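Xyloglucanase (Paenibacillus pabuli, PDB 2JEP) hydrolyses the beta-1,4-glucan backbone of xyloglucan, a plant cell-wall polysaccharide, as a family 5 glycoside hydrolase with a TIM-barrel fold. Local coordinates at residues Y360-H365 against A372-S377. Numbering follows the deposited sequence.
Sequences YWDNGH and ALFNRS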
ATOM      1  N   TYR A 360      -5.190   1.658  -6.260  1.00  6.63           N
ATOM      2  CA  TYR A 360      -4.954   3.022  -6.708  1.00  6.63           C
ATOM      3  C   TYR A 360      -4.613   3.947  -5.540  1.00  6.53           C
ATOM      4  O   TYR A 360      -5.235   3.878  -4.487  1.00  6.52           O
ATOM      5  CB  TYR A 360      -6.221   3.533  -7.446  1.00  6.07           C
ATOM      6  CG  TYR A 360      -6.052   4.933  -7.942  1.00  6.31           C
ATOM      7  CD1 TYR A 360      -5.355   5.191  -9.122  1.00  6.64           C
ATOM      8  CD2 TYR A 360      -6.493   6.015  -7.187  1.00  5.77           C
ATOM      9  CE1 TYR A 360      -5.120   6.488  -9.537  1.00  6.76           C
ATOM     10  CE2 TYR A 360      -6.272   7.299  -7.591  1.00  6.62           C
ATOM     11  CZ  TYR A 360      -5.578   7.540  -8.756  1.00  6.31           C
ATOM     12  OH  TYR A 360      -5.301   8.838  -9.137  1.00  7.44           O
ATOM     13  N   TRP A 361      -3.644   4.845  -5.765  1.00  6.46           N
ATOM     14  CA  TRP A 361      -3.251   5.824  -4.766  1.00  6.55           C
ATOM     15  C   TRP A 361      -4.078   7.102  -4.927  1.00  6.41           C
ATOM     16  O   TRP A 361      -3.876   7.853  -5.857  1.00  7.11           O
ATOM     17  CB  TRP A 361      -1.753   6.170  -4.850  1.00  6.25           C
ATOM     18  CG  TRP A 361      -1.400   7.211  -3.850  1.00  6.05           C
ATOM     19  CD1 TRP A 361      -1.129   8.516  -4.088  1.00  7.01           C
ATOM     20  CD2 TRP A 361      -1.406   7.060  -2.421  1.00  6.06           C
ATOM     21  NE1 TRP A 361      -0.946   9.200  -2.900  1.00  7.55           N
ATOM     22  CE2 TRP A 361      -1.125   8.322  -1.858  1.00  6.93           C
ATOM     23  CE3 TRP A 361      -1.592   5.977  -1.569  1.00  6.42           C
ATOM     24  CZ2 TRP A 361      -1.031   8.514  -0.487  1.00  7.17           C
ATOM     25  CZ3 TRP A 361      -1.500   6.174  -0.206  1.00  7.15           C
ATOM     26  CH2 TRP A 361      -1.238   7.430   0.323  1.00  7.33           C
ATOM     27  N   ASP A 362      -4.984   7.352  -3.974  1.00  6.34           N
ATOM     28  CA  ASP A 362      -5.843   8.529  -3.956  1.00  6.88           C
ATOM     29  C   ASP A 362      -5.519   9.287  -2.685  1.00  6.99           C
ATOM     30  O   ASP A 362      -5.719   8.770  -1.588  1.00  7.10           O
ATOM     31  CB  ASP A 362      -7.299   8.075  -3.943  1.00  7.05           C
ATOM     32  CG  ASP A 362      -8.290   9.211  -4.124  1.00  7.29           C
ATOM     33  OD1 ASP A 362      -8.138  10.234  -3.418  1.00  7.16           O
ATOM     34  OD2 ASP A 362      -9.232   9.058  -4.954  1.00  7.44           O
ATOM     35  N   ASN A 363      -5.017  10.516  -2.823  1.00  6.86           N
ATOM     36  CA  ASN A 363      -4.639  11.328  -1.688  1.00  7.50           C
ATOM     37  C   ASN A 363      -5.643  12.421  -1.317  1.00  7.19           C
ATOM     38  O   ASN A 363      -5.388  13.207  -0.422  1.00  7.91           O
ATOM     39  CB  ASN A 363      -3.248  11.918  -1.878  1.00  7.45           C
ATOM     40  CG  ASN A 363      -3.192  13.010  -2.915  1.00  8.05           C
ATOM     41  OD1 ASN A 363      -4.147  13.224  -3.673  1.00  7.86           O
ATOM     42  ND2 ASN A 363      -2.076  13.754  -2.928  1.00  9.26           N
ATOM     43  N   GLY A 364      -6.807  12.419  -1.957  1.00  7.54           N
ATOM     44  CA  GLY A 364      -7.830  13.392  -1.656  1.00  7.44           C
ATOM     45  C   GLY A 364      -7.606  14.755  -2.246  1.00  7.53           C
ATOM     46  O   GLY A 364      -8.488  15.619  -2.150  1.00  8.58           O
ATOM     47  N   HIS A 365      -6.440  14.986  -2.858  1.00  7.89           N
ATOM     48  CA  HIS A 365      -6.157  16.300  -3.401  1.00  7.79           C
ATOM     49  C   HIS A 365      -6.670  16.386  -4.854  1.00  7.54           C
ATOM     50  O   HIS A 365      -6.219  15.658  -5.738  1.00  8.07           O
ATOM     51  CB  HIS A 365      -4.668  16.592  -3.331  1.00  8.54           C
ATOM     52  CG  HIS A 365      -4.302  17.929  -3.870  1.00 10.32           C
ATOM     53  ND1 HIS A 365      -3.117  18.154  -4.530  1.00 15.15           N
ATOM     54  CD2 HIS A 365      -4.958  19.111  -3.851  1.00 14.94           C
ATOM     55  CE1 HIS A 365      -3.065  19.420  -4.907  1.00 15.38           C
ATOM     56  NE2 HIS A 365      -4.169  20.020  -4.515  1.00 14.06           N
ATOM     57  N   ALA A 372      -6.523  12.641  -6.496  1.00  7.40           N
ATOM     58  CA  ALA A 372      -7.862  12.254  -6.120  1.00  7.47           C
ATOM     59  C   ALA A 372      -8.767  11.894  -7.298  1.00  6.81           C
ATOM     60  O   ALA A 372      -8.719  12.530  -8.356  1.00  7.33           O
ATOM     61  CB  ALA A 372      -8.488  13.391  -5.348  1.00  8.54           C
ATOM     62  N   LEU A 373      -9.644  10.910  -7.060  1.00  7.28           N
ATOM     63  CA  LEU A 373     -10.723  10.585  -7.963  1.00  7.40           C
ATOM     64  C   LEU A 373     -12.089  11.015  -7.438  1.00  7.58           C
ATOM     65  O   LEU A 373     -13.080  10.953  -8.183  1.00  7.77           O
ATOM     66  CB  LEU A 373     -10.786   9.081  -8.256  1.00  8.02           C
ATOM     67  CG  LEU A 373      -9.465   8.402  -8.614  1.00  8.08           C
ATOM     68  CD1 LEU A 373      -9.690   6.892  -8.814  1.00  9.61           C
ATOM     69  CD2 LEU A 373      -8.791   9.058  -9.836  1.00  8.49           C
ATOM     70  N   PHE A 374     -12.132  11.401  -6.162  1.00  7.95           N
ATOM     71  CA  PHE A 374     -13.343  11.857  -5.464  1.00  8.09           C
ATOM     72  C   PHE A 374     -13.036  13.155  -4.735  1.00  8.07           C
ATOM     73  O   PHE A 374     -11.905  13.375  -4.315  1.00  7.83           O
ATOM     74  CB  PHE A 374     -13.782  10.823  -4.423  1.00  8.84           C
ATOM     75  CG  PHE A 374     -14.027   9.461  -4.994  1.00  8.38           C
ATOM     76  CD1 PHE A 374     -15.291   9.088  -5.458  1.00  9.41           C
ATOM     77  CD2 PHE A 374     -13.012   8.524  -5.034  1.00  8.61           C
ATOM     78  CE1 PHE A 374     -15.510   7.830  -5.980  1.00 10.36           C
ATOM     79  CE2 PHE A 374     -13.227   7.259  -5.561  1.00  9.68           C
ATOM     80  CZ  PHE A 374     -14.466   6.914  -6.037  1.00  9.37           C
ATOM     81  N   ASN A 375     -14.054  14.005  -4.594  1.00  8.64           N
ATOM     82  CA  ASN A 375     -13.956  15.161  -3.713  0.50  9.06           C
ATOM     83  C   ASN A 375     -14.540  14.730  -2.371  1.00  8.99           C
ATOM     84  O   ASN A 375     -15.720  14.404  -2.253  1.00  9.44           O
ATOM     85  CB  ASN A 375     -14.623  16.424  -4.272  0.50  9.29           C
ATOM     86  CG  ASN A 375     -14.482  17.611  -3.325  0.50 11.00           C
ATOM     87  OD1 ASN A 375     -14.832  17.504  -2.155  0.50 10.28           O
ATOM     88  ND2 ASN A 375     -13.958  18.731  -3.814  0.50 12.41           N
ATOM     89  N   ARG A 376     -13.646  14.662  -1.387  1.00  8.69           N
ATOM     90  CA  ARG A 376     -14.014  14.179  -0.071  1.00  8.65           C
ATOM     91  C   ARG A 376     -14.862  15.177   0.706  1.00  8.93           C
ATOM     92  O   ARG A 376     -15.529  14.813   1.628  1.00  9.31           O
ATOM     93  CB  ARG A 376     -12.770  13.793   0.704  1.00  8.20           C
ATOM     94  CG  ARG A 376     -12.023  12.670   0.031  1.00  7.68           C
ATOM     95  CD  ARG A 376     -10.844  12.115   0.807  1.00  7.60           C
ATOM     96  NE  ARG A 376     -10.079  11.191  -0.037  1.00  7.21           N
ATOM     97  CZ  ARG A 376      -8.947  10.599   0.333  1.00  7.37           C
ATOM     98  NH1 ARG A 376      -8.510  10.690   1.572  1.00  7.96           N
ATOM     99  NH2 ARG A 376      -8.250   9.895  -0.530  1.00  7.30           N
ATOM    100  N   SER A 377     -14.864  16.435   0.309  1.00 11.35           N
ATOM    101  CA  SER A 377     -15.783  17.399   0.924  1.00 12.94           C
ATOM    102  C   SER A 377     -17.239  17.153   0.640  1.00 13.67           C
ATOM    103  O   SER A 377     -18.053  17.532   1.471  1.00 12.49           O
ATOM    104  CB  SER A 377     -15.467  18.789   0.423  1.00 14.82           C
ATOM    105  OG  SER A 377     -14.214  19.118   0.903  1.00 19.73           O
TER
HETATM  106  O   HOH W   1     -10.604  11.322  -2.847  1.00  8.58           O
HETATM  107  O   HOH W   2     -11.139  15.860  -1.617  1.00 10.34           O
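Asp362, near the C-terminal end of the eighth barrel strand, reaches into the returning segment 372-377 and holds it with both carboxylate oxygens. OD2 takes the backbone N-H of Leu373 in a nearly straight bond (OD2 to N 2.8 Å, 166°) that arrives from above the carboxylate plane; Trp46 NE1, from the first strand, is its second donor. OD1 closes an Asx turn by accepting from Gly364 N and forms a salt bridge to Arg376 NH2 (2.9 Å from OD1), which also makes a weak bond to Asp362 O. The carboxylate and guanidinium planes lie 37° apart, and a water joins Asp362 OD1, Phe374 O and Arg376 NE. Extended from CG to NE, the Arg376 chain lays one face of its guanidinium over Gly364, with NE 3.5 Å from Gly364 CA, while NH1 turns to Gly49 O and Gln51 OE1. Beside this polar cluster the packing is apolar and tight: Leu373 CD1 lies over one face of the Tyr360 ring, toward its rim, in a CH-pi contact, CD2 sits by CZ and OH, and CG comes 3.5 Å from Tyr360 CE2. With CG anti to the backbone N (chi1 -180°), Tyr360 places its ring against Leu373, and its OH bonds to Phe371 O. Helix 384-393 packs against both side chains. The Ala372 methyl packs on the backbone of Gly364 and His365, and Ala372 N bonds to His365 O (3.1 Å). Looser is the outer edge, where a second water links Gly364 O to Arg376 N. The contact thus ties the loop after the last strand to the barrel rim. Two N-H donors on OD2, and two plus a water on OD1, Arg376 among them, probably favour the ionised form of Asp362 and fix the rotation of its carboxylate.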